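Local coordinates for protein esterase (uncultured bacterium pCosCE1, PDB 7ATL) that hydrolyses carboxylic esters as a family VIII carboxylesterase with a beta-lactamase-like fold and also shows promiscuous acyltransferase activity, at residues Ile3-Leu8 against Arg37-Asn42; Gly14-Ala19 against Leu374-Ala379; Gly27-Ile32 against Ala41-Tyr46; Ala33-Val38 against Gln352-Val357; Met55-Gln60 against Asp270-Leu275. All blocks are in the same frame, centred on the assembly; numbering follows the deposited sequence.

Contact 1: residues Ile3-Leu8 against Arg37-Asn42; sequences IADQSL and RVIYAN
Asp5, in the first turn of helix 3-21, reaches the guanidinium of Arg37 by one carboxylate oxygen. Asp5 OD2 lies 3.1 Å from Arg37 NH2, a salt bridge made through a single N-H rather than side-on; its N-H...O angle of 138° is bent, and the carboxylate and guanidinium planes are turned 45° apart. The oxygen is approached nearly along its own C-O bond. Arg37 gets there because its chain kinks at chi3, which swings the guanidinium back over Ile39, whose CG2 lies against the rim of one face.

One turn further along the helix the contact becomes apolar. With CG anti to the backbone N (chi1 175°), Leu8 sends CD2 across the strand at about a right angle to the Ile39 side chain, 3.4 Å from Ile39 CD1. The same methyl comes within 3.9 Å of Tyr40 CB, touching the root of that side chain and not its ring.

Ile39 and Tyr40 both face Ile32, a classic beta bulge in strand 37-44, which is why two successive side chains can turn to the helix. The Tyr40 ring continues along helix 3-21 onto Ala9 and Val12, while strand 27-34 lies beside the bulge as the next strand of the sheet.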
# COMPACT_ATOMS: atom_id res chain seq x y z
N ILE A 3 7.08 25.68 -20.24
CA ILE A 3 8.08 26.13 -19.22
C ILE A 3 7.62 25.65 -17.83
O ILE A 3 8.52 25.37 -17.01
CB ILE A 3 8.34 27.66 -19.26
CG1 ILE A 3 7.07 28.49 -19.06
CG2 ILE A 3 9.09 28.06 -20.53
CD1 ILE A 3 6.71 28.81 -17.60
N ALA A 4 6.30 25.59 -17.56
CA ALA A 4 5.75 25.19 -16.23
C ALA A 4 6.11 23.73 -15.98
O ALA A 4 6.55 23.42 -14.86
CB ALA A 4 4.25 25.42 -16.14
N ASP A 5 6.03 22.89 -17.02
CA ASP A 5 6.39 21.44 -16.99
C ASP A 5 7.90 21.24 -16.73
O ASP A 5 8.25 20.31 -15.96
CB ASP A 5 5.90 20.72 -18.25
CG ASP A 5 4.40 20.41 -18.26
OD1 ASP A 5 3.70 20.74 -17.24
OD2 ASP A 5 3.95 19.82 -19.28
N GLN A 6 8.78 22.05 -17.34
CA GLN A 6 10.26 21.92 -17.12
C GLN A 6 10.66 22.69 -15.86
O GLN A 6 11.73 22.44 -15.32
CB GLN A 6 11.07 22.36 -18.34
CG GLN A 6 10.84 23.80 -18.73
CD GLN A 6 11.65 24.20 -19.93
OE1 GLN A 6 12.42 25.16 -19.91
NE2 GLN A 6 11.51 23.43 -20.99
N SER A 7 9.81 23.61 -15.41
CA SER A 7 9.94 24.29 -14.10
C SER A 7 9.71 23.28 -12.97
O SER A 7 10.39 23.35 -11.93
CB SER A 7 8.96 25.41 -14.04
OG SER A 7 9.49 26.47 -13.29
N LEU A 8 8.75 22.37 -13.17
CA LEU A 8 8.38 21.28 -12.25
C LEU A 8 9.54 20.28 -12.19
O LEU A 8 10.04 19.99 -11.07
CB LEU A 8 7.11 20.62 -12.79
CG LEU A 8 6.61 19.39 -12.04
CD1 LEU A 8 5.66 19.78 -10.92
CD2 LEU A 8 5.92 18.45 -13.00
N ARG A 37 -1.87 12.54 -18.41
CA ARG A 37 -0.68 12.62 -19.28
C ARG A 37 0.53 12.71 -18.35
O ARG A 37 0.50 13.53 -17.41
CB ARG A 37 -0.76 13.83 -20.22
CG ARG A 37 0.52 14.13 -20.99
CD ARG A 37 0.27 15.14 -22.12
NE ARG A 37 0.54 16.48 -21.65
CZ ARG A 37 1.75 16.98 -21.46
NH1 ARG A 37 2.81 16.24 -21.72
NH2 ARG A 37 1.91 18.20 -21.00
N VAL A 38 1.54 11.88 -18.60
CA VAL A 38 2.80 11.89 -17.82
C VAL A 38 3.50 13.22 -18.12
O VAL A 38 4.01 13.38 -19.22
CB VAL A 38 3.63 10.63 -18.16
CG1 VAL A 38 5.07 10.71 -17.68
CG2 VAL A 38 2.98 9.36 -17.65
N ILE A 39 3.47 14.18 -17.20
CA ILE A 39 4.19 15.48 -17.33
C ILE A 39 5.62 15.36 -16.76
O ILE A 39 6.44 16.19 -17.11
CB ILE A 39 3.40 16.63 -16.68
CG1 ILE A 39 3.28 16.46 -15.16
CG2 ILE A 39 2.03 16.79 -17.32
CD1 ILE A 39 2.91 17.72 -14.42
N TYR A 40 5.91 14.38 -15.91
CA TYR A 40 7.27 14.15 -15.34
C TYR A 40 7.48 12.65 -15.05
O TYR A 40 6.60 12.03 -14.43
CB TYR A 40 7.47 14.99 -14.08
CG TYR A 40 8.78 14.77 -13.38
CD1 TYR A 40 9.90 15.51 -13.72
CD2 TYR A 40 8.93 13.82 -12.37
CE1 TYR A 40 11.12 15.34 -13.08
CE2 TYR A 40 10.14 13.62 -11.72
CZ TYR A 40 11.25 14.39 -12.08
OH TYR A 40 12.45 14.22 -11.46
N ALA A 41 8.63 12.11 -15.48
CA ALA A 41 9.06 10.70 -15.26
C ALA A 41 10.57 10.66 -15.02
O ALA A 41 11.29 11.04 -15.93
CB ALA A 41 8.72 9.85 -16.45
N ASN A 42 11.04 10.18 -13.87
CA ASN A 42 12.50 10.21 -13.59
C ASN A 42 12.94 9.09 -12.64
O ASN A 42 12.40 9.02 -11.54
CB ASN A 42 12.92 11.57 -13.05
CG ASN A 42 14.41 11.77 -13.20
OD1 ASN A 42 14.99 11.37 -14.21
ND2 ASN A 42 15.03 12.35 -12.19

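Contact 2: residues Gly14-Ala19 against Leu374-Ala379; sequences GVSQQA and LQIRDA
Two helices from the far ends of the chain pack here nearly antiparallel: the segment axes of 14-19 and 374-379 run at 157° to each other and approach to 9.8 Å. The N-terminal helix 3-21 and the C-terminal helix 372-381 thus meet along a largely apolar seam in which Val15 is the central side chain.

Val15 is set between Gln375, Ile376 and Ala379. Its CG1, anti to the backbone N (chi1 167°), points at the base of Gln375, 3.4 Å from Gln375 CB, and also lies 4.0 Å from Ile376 CD1. The other branch, CG2, passes over the Gln375 carbonyl and reaches 4.3 Å from Ala379 CB, one helical turn on. Gln375 packs mainly through its CB, and its OE1 accepts a weak hydrogen bond from Arg24.

On the flank, the end of Ile376 touches the next residue of the opposing helix: CD1 is 3.8 Å from Ser16 OG. That hydroxyl is satisfied by a hydrogen bond with Tyr372 OH, at the start of the C-terminal helix. Arg11, one turn before Val15 on helix 3-21, adds a hydrogen bond from NE to Ala379 O.

Pairing of the first and last helices side by side on one face of the antiparallel sheet is characteristic of the beta-lactamase and penicillin-binding-protein fold, to which this family belongs.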
# COMPACT_ATOMS: atom_id res chain seq x y z
N GLY A 14 15.48 18.42 -8.26
CA GLY A 14 16.25 19.06 -7.18
C GLY A 14 16.08 18.33 -5.87
O GLY A 14 17.09 18.08 -5.21
N VAL A 15 14.84 17.97 -5.53
CA VAL A 15 14.49 17.30 -4.25
C VAL A 15 15.12 15.90 -4.22
O VAL A 15 15.60 15.50 -3.16
CB VAL A 15 12.96 17.26 -4.01
CG1 VAL A 15 12.58 16.31 -2.88
CG2 VAL A 15 12.40 18.64 -3.73
N SER A 16 15.11 15.20 -5.35
CA SER A 16 15.64 13.82 -5.49
C SER A 16 17.17 13.84 -5.41
O SER A 16 17.73 13.00 -4.66
CB SER A 16 15.17 13.19 -6.76
OG SER A 16 13.75 13.02 -6.76
N GLN A 17 17.81 14.75 -6.14
CA GLN A 17 19.30 14.84 -6.19
C GLN A 17 19.81 15.19 -4.79
O GLN A 17 20.76 14.53 -4.33
CB GLN A 17 19.78 15.85 -7.25
CG GLN A 17 21.23 15.64 -7.69
CD GLN A 17 21.54 14.18 -7.90
OE1 GLN A 17 20.90 13.50 -8.71
NE2 GLN A 17 22.49 13.67 -7.13
N GLN A 18 19.19 16.15 -4.12
CA GLN A 18 19.52 16.57 -2.74
C GLN A 18 19.45 15.34 -1.82
O GLN A 18 20.40 15.12 -1.05
CB GLN A 18 18.58 17.69 -2.31
CG GLN A 18 18.74 18.11 -0.85
CD GLN A 18 18.11 19.46 -0.62
OE1 GLN A 18 17.05 19.59 0.00
NE2 GLN A 18 18.74 20.48 -1.17
N ALA A 19 18.35 14.59 -1.89
CA ALA A 19 18.04 13.44 -1.01
C ALA A 19 19.09 12.34 -1.20
O ALA A 19 19.46 11.67 -0.20
CB ALA A 19 16.64 12.92 -1.28
N LEU A 374 7.19 14.30 1.23
CA LEU A 374 6.58 15.63 1.47
C LEU A 374 7.22 16.69 0.57
O LEU A 374 6.48 17.56 0.04
CB LEU A 374 6.72 16.02 2.94
CG LEU A 374 6.00 15.12 3.95
CD1 LEU A 374 5.82 15.83 5.29
CD2 LEU A 374 4.66 14.64 3.39
N GLN A 375 8.54 16.64 0.40
CA GLN A 375 9.29 17.61 -0.42
C GLN A 375 8.95 17.35 -1.88
O GLN A 375 8.92 18.33 -2.65
CB GLN A 375 10.80 17.49 -0.24
CG GLN A 375 11.30 17.93 1.12
CD GLN A 375 12.65 17.30 1.36
OE1 GLN A 375 12.99 16.26 0.78
NE2 GLN A 375 13.43 17.93 2.21
N ILE A 376 8.74 16.09 -2.26
CA ILE A 376 8.23 15.77 -3.62
C ILE A 376 6.85 16.41 -3.77
O ILE A 376 6.64 17.14 -4.76
CB ILE A 376 8.20 14.25 -3.88
CG1 ILE A 376 9.61 13.67 -3.93
CG2 ILE A 376 7.41 13.97 -5.16
CD1 ILE A 376 10.37 13.97 -5.21
N ARG A 377 5.97 16.16 -2.79
CA ARG A 377 4.59 16.68 -2.76
C ARG A 377 4.66 18.19 -3.04
O ARG A 377 4.04 18.66 -4.02
CB ARG A 377 3.94 16.36 -1.41
CG ARG A 377 2.59 17.03 -1.20
CD ARG A 377 2.18 17.16 0.25
NE ARG A 377 3.05 18.02 1.02
CZ ARG A 377 2.92 18.30 2.32
NH1 ARG A 377 1.92 17.78 3.02
NH2 ARG A 377 3.79 19.09 2.91
N ASP A 378 5.44 18.89 -2.23
CA ASP A 378 5.69 20.35 -2.34
C ASP A 378 6.22 20.71 -3.75
O ASP A 378 5.70 21.68 -4.35
CB ASP A 378 6.59 20.79 -1.19
CG ASP A 378 5.87 20.80 0.14
OD1 ASP A 378 4.71 20.29 0.18
OD2 ASP A 378 6.43 21.32 1.10
N ALA A 379 7.17 19.96 -4.30
CA ALA A 379 7.71 20.23 -5.65
C ALA A 379 6.59 20.13 -6.70
O ALA A 379 6.66 20.86 -7.68
CB ALA A 379 8.84 19.29 -5.99

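Contact 3: residues Gly27-Ile32 against Ala41-Tyr46; sequences GSVVLI and ANASGY
Leu31 has CG anti to its carbonyl carbon (chi1 -56°), a torsion that turns CD2 over the neighbouring strand to 3.6 Å from Ala41 CB; in Ser44 a similar first torsion sets OG toward a water shared with Ser28. These residues belong to an antiparallel beta hairpin, strands 27-34 and 37-44, whose segment axes lie 4.7 Å apart and run at 178°.

Hydrogen-bonded and non-hydrogen-bonded pairs follow one another in regular register. Ser28 with Ser44 and Val30 with Asn42 are the hydrogen-bonded pairs, each closed by two backbone bonds; the straightest, at 169°, runs from Ser44 N to Ser28 O over 2.8 Å. Val29 faces Ala43 between them and Leu31 faces Ala41 just beyond, with CA-H...O contacts filling the non-hydrogen-bonded positions.

The two faces differ in chemistry. Val29, Leu31, Ala41 and Ala43 make an apolar side, on which Ala271 of helix 271-283 packs against Val29 and Leu31. On the reverse, Ser28, Val30, Asn42 and Ser44 look toward the two terminal helices: Ser44 touches Gln13, Ser16 and Ile20 of helix 3-21, and Ser28 OG bonds to Tyr372 OH of helix 372-381.

At the end of the pairing Gly27 and Gly45 bring their CA atoms to 4.2 Å. Gly27 CA makes CA-H...O contacts with Ser44 O and Tyr46 O, and the positive phi of Gly45 suits glycine where the chain turns its corner.

One water bridges the polar face: it donates to Asn42 O at 2.9 Å and is hydrogen-bonded to Ser28 OG at 2.8 Å and to Ser44 OG at 2.7 Å.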
# COMPACT_ATOMS: atom_id res chain seq x y z
N GLY A 27 17.95 5.39 -4.23
CA GLY A 27 17.35 5.48 -5.57
C GLY A 27 15.84 5.64 -5.51
O GLY A 27 15.20 5.24 -4.50
N SER A 28 15.25 6.26 -6.53
CA SER A 28 13.78 6.47 -6.63
C SER A 28 13.38 6.49 -8.10
O SER A 28 14.24 6.78 -8.95
CB SER A 28 13.31 7.72 -5.92
OG SER A 28 13.61 8.88 -6.68
N VAL A 29 12.13 6.12 -8.34
CA VAL A 29 11.39 6.42 -9.60
C VAL A 29 10.17 7.25 -9.22
O VAL A 29 9.39 6.77 -8.39
CB VAL A 29 11.00 5.11 -10.30
CG1 VAL A 29 10.20 5.40 -11.57
CG2 VAL A 29 12.22 4.27 -10.59
N VAL A 30 10.05 8.46 -9.75
CA VAL A 30 8.93 9.42 -9.48
C VAL A 30 8.22 9.75 -10.80
O VAL A 30 8.88 10.22 -11.73
CB VAL A 30 9.45 10.70 -8.81
CG1 VAL A 30 8.35 11.74 -8.72
CG2 VAL A 30 10.05 10.43 -7.44
N LEU A 31 6.91 9.52 -10.85
CA LEU A 31 6.03 9.79 -12.03
C LEU A 31 4.93 10.79 -11.63
O LEU A 31 4.33 10.67 -10.52
CB LEU A 31 5.40 8.47 -12.49
CG LEU A 31 6.36 7.33 -12.85
CD1 LEU A 31 5.60 6.14 -13.42
CD2 LEU A 31 7.43 7.76 -13.83
N ILE A 32 4.66 11.79 -12.48
CA ILE A 32 3.56 12.76 -12.27
C ILE A 32 2.74 12.86 -13.56
O ILE A 32 3.36 13.07 -14.64
CB ILE A 32 4.08 14.14 -11.82
CG1 ILE A 32 4.94 14.02 -10.56
CG2 ILE A 32 2.93 15.11 -11.65
CD1 ILE A 32 6.01 15.07 -10.48
N ALA A 41 8.63 12.11 -15.48
CA ALA A 41 9.06 10.70 -15.26
C ALA A 41 10.57 10.66 -15.02
O ALA A 41 11.29 11.04 -15.93
CB ALA A 41 8.72 9.85 -16.45
N ASN A 42 11.04 10.18 -13.87
CA ASN A 42 12.50 10.21 -13.59
C ASN A 42 12.94 9.09 -12.64
O ASN A 42 12.40 9.02 -11.54
CB ASN A 42 12.92 11.57 -13.05
CG ASN A 42 14.41 11.77 -13.20
OD1 ASN A 42 14.99 11.37 -14.21
ND2 ASN A 42 15.03 12.35 -12.19
N ALA A 43 13.93 8.31 -13.07
CA ALA A 43 14.72 7.37 -12.23
C ALA A 43 15.96 8.10 -11.72
O ALA A 43 16.66 8.65 -12.55
CB ALA A 43 15.10 6.18 -13.06
N SER A 44 16.24 8.10 -10.42
CA SER A 44 17.44 8.74 -9.83
C SER A 44 18.23 7.71 -9.01
O SER A 44 17.59 6.80 -8.44
CB SER A 44 17.05 9.90 -8.93
OG SER A 44 16.31 10.89 -9.61
N GLY A 45 19.55 7.88 -8.89
CA GLY A 45 20.40 7.07 -8.01
C GLY A 45 20.44 5.61 -8.45
O GLY A 45 20.21 5.33 -9.64
N TYR A 46 20.67 4.70 -7.51
CA TYR A 46 20.97 3.26 -7.79
C TYR A 46 19.81 2.34 -7.36
O TYR A 46 19.20 2.52 -6.30
CB TYR A 46 22.28 2.86 -7.11
CG TYR A 46 23.53 3.60 -7.53
CD1 TYR A 46 24.06 3.45 -8.81
CD2 TYR A 46 24.24 4.39 -6.63
CE1 TYR A 46 25.23 4.09 -9.20
CE2 TYR A 46 25.41 5.04 -7.00
CZ TYR A 46 25.90 4.89 -8.29
OH TYR A 46 27.05 5.51 -8.65
O HOH W 1 13.74 10.11 -9.15

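Contact 4: residues Ala33-Val38 against Gln352-Val357; sequences ARHGRV and QAAISV
His35 and Ala354 meet at the edge of a backbone-bonded pair of antiparallel strands, 27-34 and 355-361, neighbours within the central sheet. Ala354 CB sits 3.5 Å from the centroid of the His35 ring and 14° off its normal, a CH-pi contact over one face. His35 CG stands anti to the carbonyl carbon (chi1 -76°), which brings that face over the methyl. Beside it, Arg34 lays the aliphatic part of its chain obliquely across Ile355, with Arg34 CG 3.8 Å from Ile355 CG2.

Backbone bonds fix these side chains in place. Ala33 and Ser356 form a hydrogen-bonded pair, and the N-H of His35 reaches Ala354 O at 2.9 Å, carrying the pairing one residue past the strand. Arg34 and Ile355, next in register, are a non-hydrogen-bonded pair with their side chains on one face.

A turn on one side and a bulge on the other bring the partners together. A type I' turn from Arg34 to Arg37 closes the hairpin of strands 27-34 and 37-44, and a G1 bulge places Ala354 and Ile355 both opposite Asp350. Further out, Ser356 OG bonds to Glu279 of helix 271-283.

A water joins the turn to the bulge, accepting from Gly36 N at 3.1 Å and donating to Ala354 O at 2.8 Å.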
# COMPACT_ATOMS: atom_id res chain seq x y z
N ALA A 33 1.42 12.71 -13.44
CA ALA A 33 0.43 12.91 -14.51
C ALA A 33 -0.43 14.12 -14.16
O ALA A 33 -0.68 14.34 -12.95
CB ALA A 33 -0.41 11.66 -14.65
N ARG A 34 -0.82 14.90 -15.16
CA ARG A 34 -1.96 15.84 -15.04
C ARG A 34 -2.97 15.51 -16.13
O ARG A 34 -2.56 15.31 -17.31
CB ARG A 34 -1.51 17.30 -15.11
CG ARG A 34 -2.62 18.28 -14.74
CD ARG A 34 -2.22 19.70 -15.02
NE ARG A 34 -1.13 20.06 -14.13
CZ ARG A 34 0.12 20.34 -14.49
NH1 ARG A 34 0.49 20.32 -15.77
NH2 ARG A 34 1.01 20.64 -13.57
N HIS A 35 -4.25 15.38 -15.75
CA HIS A 35 -5.32 14.92 -16.66
C HIS A 35 -4.87 13.67 -17.43
O HIS A 35 -5.26 13.53 -18.60
CB HIS A 35 -5.72 16.06 -17.60
CG HIS A 35 -6.56 17.08 -16.94
ND1 HIS A 35 -7.89 16.81 -16.54
CD2 HIS A 35 -6.29 18.37 -16.60
CE1 HIS A 35 -8.40 17.89 -15.99
NE2 HIS A 35 -7.43 18.87 -16.02
N GLY A 36 -4.08 12.78 -16.80
CA GLY A 36 -3.77 11.44 -17.34
C GLY A 36 -2.51 11.41 -18.17
O GLY A 36 -2.16 10.35 -18.62
N ARG A 37 -1.87 12.54 -18.41
CA ARG A 37 -0.68 12.62 -19.28
C ARG A 37 0.53 12.71 -18.35
O ARG A 37 0.50 13.53 -17.41
CB ARG A 37 -0.76 13.83 -20.22
CG ARG A 37 0.52 14.13 -20.99
CD ARG A 37 0.27 15.14 -22.12
NE ARG A 37 0.54 16.48 -21.65
CZ ARG A 37 1.75 16.98 -21.46
NH1 ARG A 37 2.81 16.24 -21.72
NH2 ARG A 37 1.91 18.20 -21.00
N VAL A 38 1.54 11.88 -18.60
CA VAL A 38 2.80 11.89 -17.82
C VAL A 38 3.50 13.22 -18.12
O VAL A 38 4.01 13.38 -19.22
CB VAL A 38 3.63 10.63 -18.16
CG1 VAL A 38 5.07 10.71 -17.68
CG2 VAL A 38 2.98 9.36 -17.65
N GLN A 352 -9.24 17.50 -7.44
CA GLN A 352 -9.47 18.92 -7.84
C GLN A 352 -8.37 19.35 -8.84
O GLN A 352 -8.73 20.03 -9.82
CB GLN A 352 -9.64 19.80 -6.59
CG GLN A 352 -11.08 19.82 -6.03
CD GLN A 352 -11.21 20.13 -4.55
OE1 GLN A 352 -10.50 20.96 -3.98
NE2 GLN A 352 -12.16 19.48 -3.90
N ALA A 353 -7.11 18.96 -8.62
CA ALA A 353 -6.00 19.41 -9.49
C ALA A 353 -5.82 18.46 -10.68
O ALA A 353 -5.00 18.77 -11.51
CB ALA A 353 -4.74 19.57 -8.68
N ALA A 354 -6.59 17.38 -10.73
CA ALA A 354 -6.50 16.26 -11.71
C ALA A 354 -5.08 15.67 -11.79
O ALA A 354 -4.68 15.25 -12.90
CB ALA A 354 -6.97 16.73 -13.05
N ILE A 355 -4.34 15.59 -10.68
CA ILE A 355 -2.93 15.10 -10.72
C ILE A 355 -2.80 13.79 -9.93
O ILE A 355 -3.51 13.60 -8.94
CB ILE A 355 -1.92 16.17 -10.23
CG1 ILE A 355 -2.09 16.49 -8.75
CG2 ILE A 355 -1.94 17.44 -11.07
CD1 ILE A 355 -0.77 16.66 -8.08
N SER A 356 -1.92 12.90 -10.41
CA SER A 356 -1.49 11.67 -9.72
C SER A 356 0.04 11.73 -9.55
O SER A 356 0.75 12.22 -10.47
CB SER A 356 -1.94 10.42 -10.45
OG SER A 356 -3.34 10.41 -10.71
N VAL A 357 0.52 11.30 -8.40
CA VAL A 357 1.96 11.28 -8.04
C VAL A 357 2.29 9.87 -7.55
O VAL A 357 1.57 9.36 -6.73
CB VAL A 357 2.27 12.34 -6.97
CG1 VAL A 357 3.68 12.23 -6.42
CG2 VAL A 357 2.01 13.72 -7.54
O HOH W 2 -3.47 12.87 -13.78

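Contact 5: residues Met55-Gln60 against Asp270-Leu275; sequences MVRETQ and DADDVL
The ionic part of the contact is a bidentate salt bridge between Arg57 and Asp272. Arg57 approaches side-on, its NE giving a bond to Asp272 OD2 at 2.9 Å and its NH2 one to Asp272 OD1 at 2.8 Å; both are nearly straight (169° and 168°). The two planes are only 17° apart and each oxygen is met on its syn side, so the pairing fixes the rotation of both groups. Arg57 is extended from CG to NE, which carries the guanidinium across to the helix.

Capping supplies the second kind. Asp270 is the N-cap of helix 271-283: its OD1 accepts from Asp273 N, while OD2 is held by a salt bridge with Arg205. Opposite lies a type I beta turn from Val56 to Thr59, whose Thr59 OG1 and N both donate to Val56 O.

Water-mediated bonds join this turn to the first turn of the helix. One water donates to Arg57 O and Thr59 O, both at 2.7 Å, and accepts from Ala271 N; another donates to Arg57 O and Asp272 OD2 and accepts from Asp272 N at 3.2 Å. Direct packing is slight, with Asp270 CB 3.9 Å from Thr59 O.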
# COMPACT_ATOMS: atom_id res chain seq x y z
N MET A 55 19.42 3.12 -11.09
CA MET A 55 17.94 3.03 -11.07
C MET A 55 17.44 3.44 -12.46
O MET A 55 17.94 4.45 -12.98
CB MET A 55 17.34 3.97 -10.02
CG MET A 55 15.82 3.77 -9.82
SD MET A 55 15.35 2.24 -8.95
CE MET A 55 15.69 2.77 -7.27
N VAL A 56 16.53 2.67 -13.04
CA VAL A 56 15.85 2.99 -14.31
C VAL A 56 14.33 3.01 -14.05
O VAL A 56 13.88 2.51 -12.99
CB VAL A 56 16.25 2.02 -15.44
CG1 VAL A 56 17.76 2.03 -15.71
CG2 VAL A 56 15.75 0.60 -15.22
N ARG A 57 13.57 3.56 -15.00
CA ARG A 57 12.11 3.78 -14.89
C ARG A 57 11.40 2.44 -14.71
O ARG A 57 10.43 2.38 -13.92
CB ARG A 57 11.62 4.52 -16.13
CG ARG A 57 10.18 5.00 -16.03
CD ARG A 57 9.69 5.57 -17.34
NE ARG A 57 8.26 5.81 -17.33
CZ ARG A 57 7.65 6.81 -17.96
NH1 ARG A 57 8.34 7.69 -18.67
NH2 ARG A 57 6.34 6.94 -17.87
N GLU A 58 11.89 1.40 -15.39
CA GLU A 58 11.31 0.02 -15.41
C GLU A 58 11.73 -0.78 -14.17
O GLU A 58 11.22 -1.91 -14.02
CB GLU A 58 11.75 -0.77 -16.65
CG GLU A 58 11.51 -0.06 -17.98
CD GLU A 58 12.55 0.99 -18.36
OE1 GLU A 58 13.74 0.78 -18.06
OE2 GLU A 58 12.15 2.02 -18.94
N THR A 59 12.60 -0.26 -13.30
CA THR A 59 13.03 -1.00 -12.08
C THR A 59 11.80 -1.41 -11.26
O THR A 59 10.95 -0.55 -10.94
CB THR A 59 13.99 -0.20 -11.20
OG1 THR A 59 15.12 0.16 -11.98
CG2 THR A 59 14.44 -1.00 -9.99
N GLN A 60 11.71 -2.69 -10.93
CA GLN A 60 10.61 -3.26 -10.11
C GLN A 60 10.94 -3.06 -8.63
O GLN A 60 12.15 -3.08 -8.24
CB GLN A 60 10.41 -4.74 -10.45
CG GLN A 60 8.98 -5.19 -10.24
CD GLN A 60 8.83 -6.70 -10.21
OE1 GLN A 60 9.73 -7.43 -9.79
NE2 GLN A 60 7.66 -7.16 -10.62
N ASP A 270 6.30 -2.11 -10.87
CA ASP A 270 7.01 -0.89 -11.31
C ASP A 270 6.10 0.31 -11.10
O ASP A 270 4.92 0.13 -10.87
CB ASP A 270 7.55 -1.04 -12.74
CG ASP A 270 6.49 -1.15 -13.80
OD1 ASP A 270 5.32 -0.90 -13.47
OD2 ASP A 270 6.86 -1.50 -14.96
N ALA A 271 6.69 1.50 -11.15
CA ALA A 271 6.03 2.80 -10.92
C ALA A 271 4.90 3.01 -11.95
O ALA A 271 3.81 3.42 -11.53
CB ALA A 271 7.07 3.88 -10.94
N ASP A 272 5.13 2.70 -13.23
CA ASP A 272 4.13 2.96 -14.30
C ASP A 272 2.87 2.13 -14.08
O ASP A 272 1.79 2.63 -14.46
CB ASP A 272 4.68 2.69 -15.71
CG ASP A 272 5.56 3.84 -16.14
OD1 ASP A 272 5.00 4.85 -16.53
OD2 ASP A 272 6.80 3.75 -15.98
N ASP A 273 3.00 0.91 -13.54
CA ASP A 273 1.82 0.07 -13.23
C ASP A 273 1.08 0.77 -12.09
O ASP A 273 -0.12 0.91 -12.19
CB ASP A 273 2.18 -1.40 -12.97
CG ASP A 273 2.47 -2.27 -14.20
OD1 ASP A 273 2.14 -1.88 -15.34
OD2 ASP A 273 3.03 -3.36 -14.00
N VAL A 274 1.78 1.32 -11.11
CA VAL A 274 1.12 2.01 -9.96
C VAL A 274 0.40 3.27 -10.46
O VAL A 274 -0.68 3.59 -9.93
CB VAL A 274 2.15 2.33 -8.85
CG1 VAL A 274 1.56 3.17 -7.72
CG2 VAL A 274 2.78 1.05 -8.31
N LEU A 275 0.97 3.97 -11.44
CA LEU A 275 0.38 5.22 -11.97
C LEU A 275 -0.92 4.88 -12.69
O LEU A 275 -1.87 5.67 -12.56
CB LEU A 275 1.36 5.92 -12.90
CG LEU A 275 0.82 7.22 -13.50
CD1 LEU A 275 0.33 8.16 -12.41
CD2 LEU A 275 1.88 7.92 -14.33
O HOH W 3 9.60 1.69 -11.43
O HOH W 4 7.74 1.64 -14.64
O HOH W 5 9.08 -2.99 -15.01

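Overall arrangement
The five contacts are built around one edge of the seven-stranded antiparallel sheet. Contacts 3 and 4 lie within it: strand 27-34 pairs with 37-44 in contact 3 and with 355-361 in contact 4, their centres about 17 Å apart. Contacts 1 and 2 share helix 3-21, and contact 2 adds the C-terminal helix beside it. Contact 5 is on the other face, its centre about 8 Å from that of contact 3. Along the chain, contacts 1 and 3 close before contact 5 opens, while contacts 2 and 4 bring the C-terminal part back to the N-terminal part. Terminal helices on one face and helix 271-283 on the other make a helix-sheet-helix sandwich, as in the beta-lactamase fold.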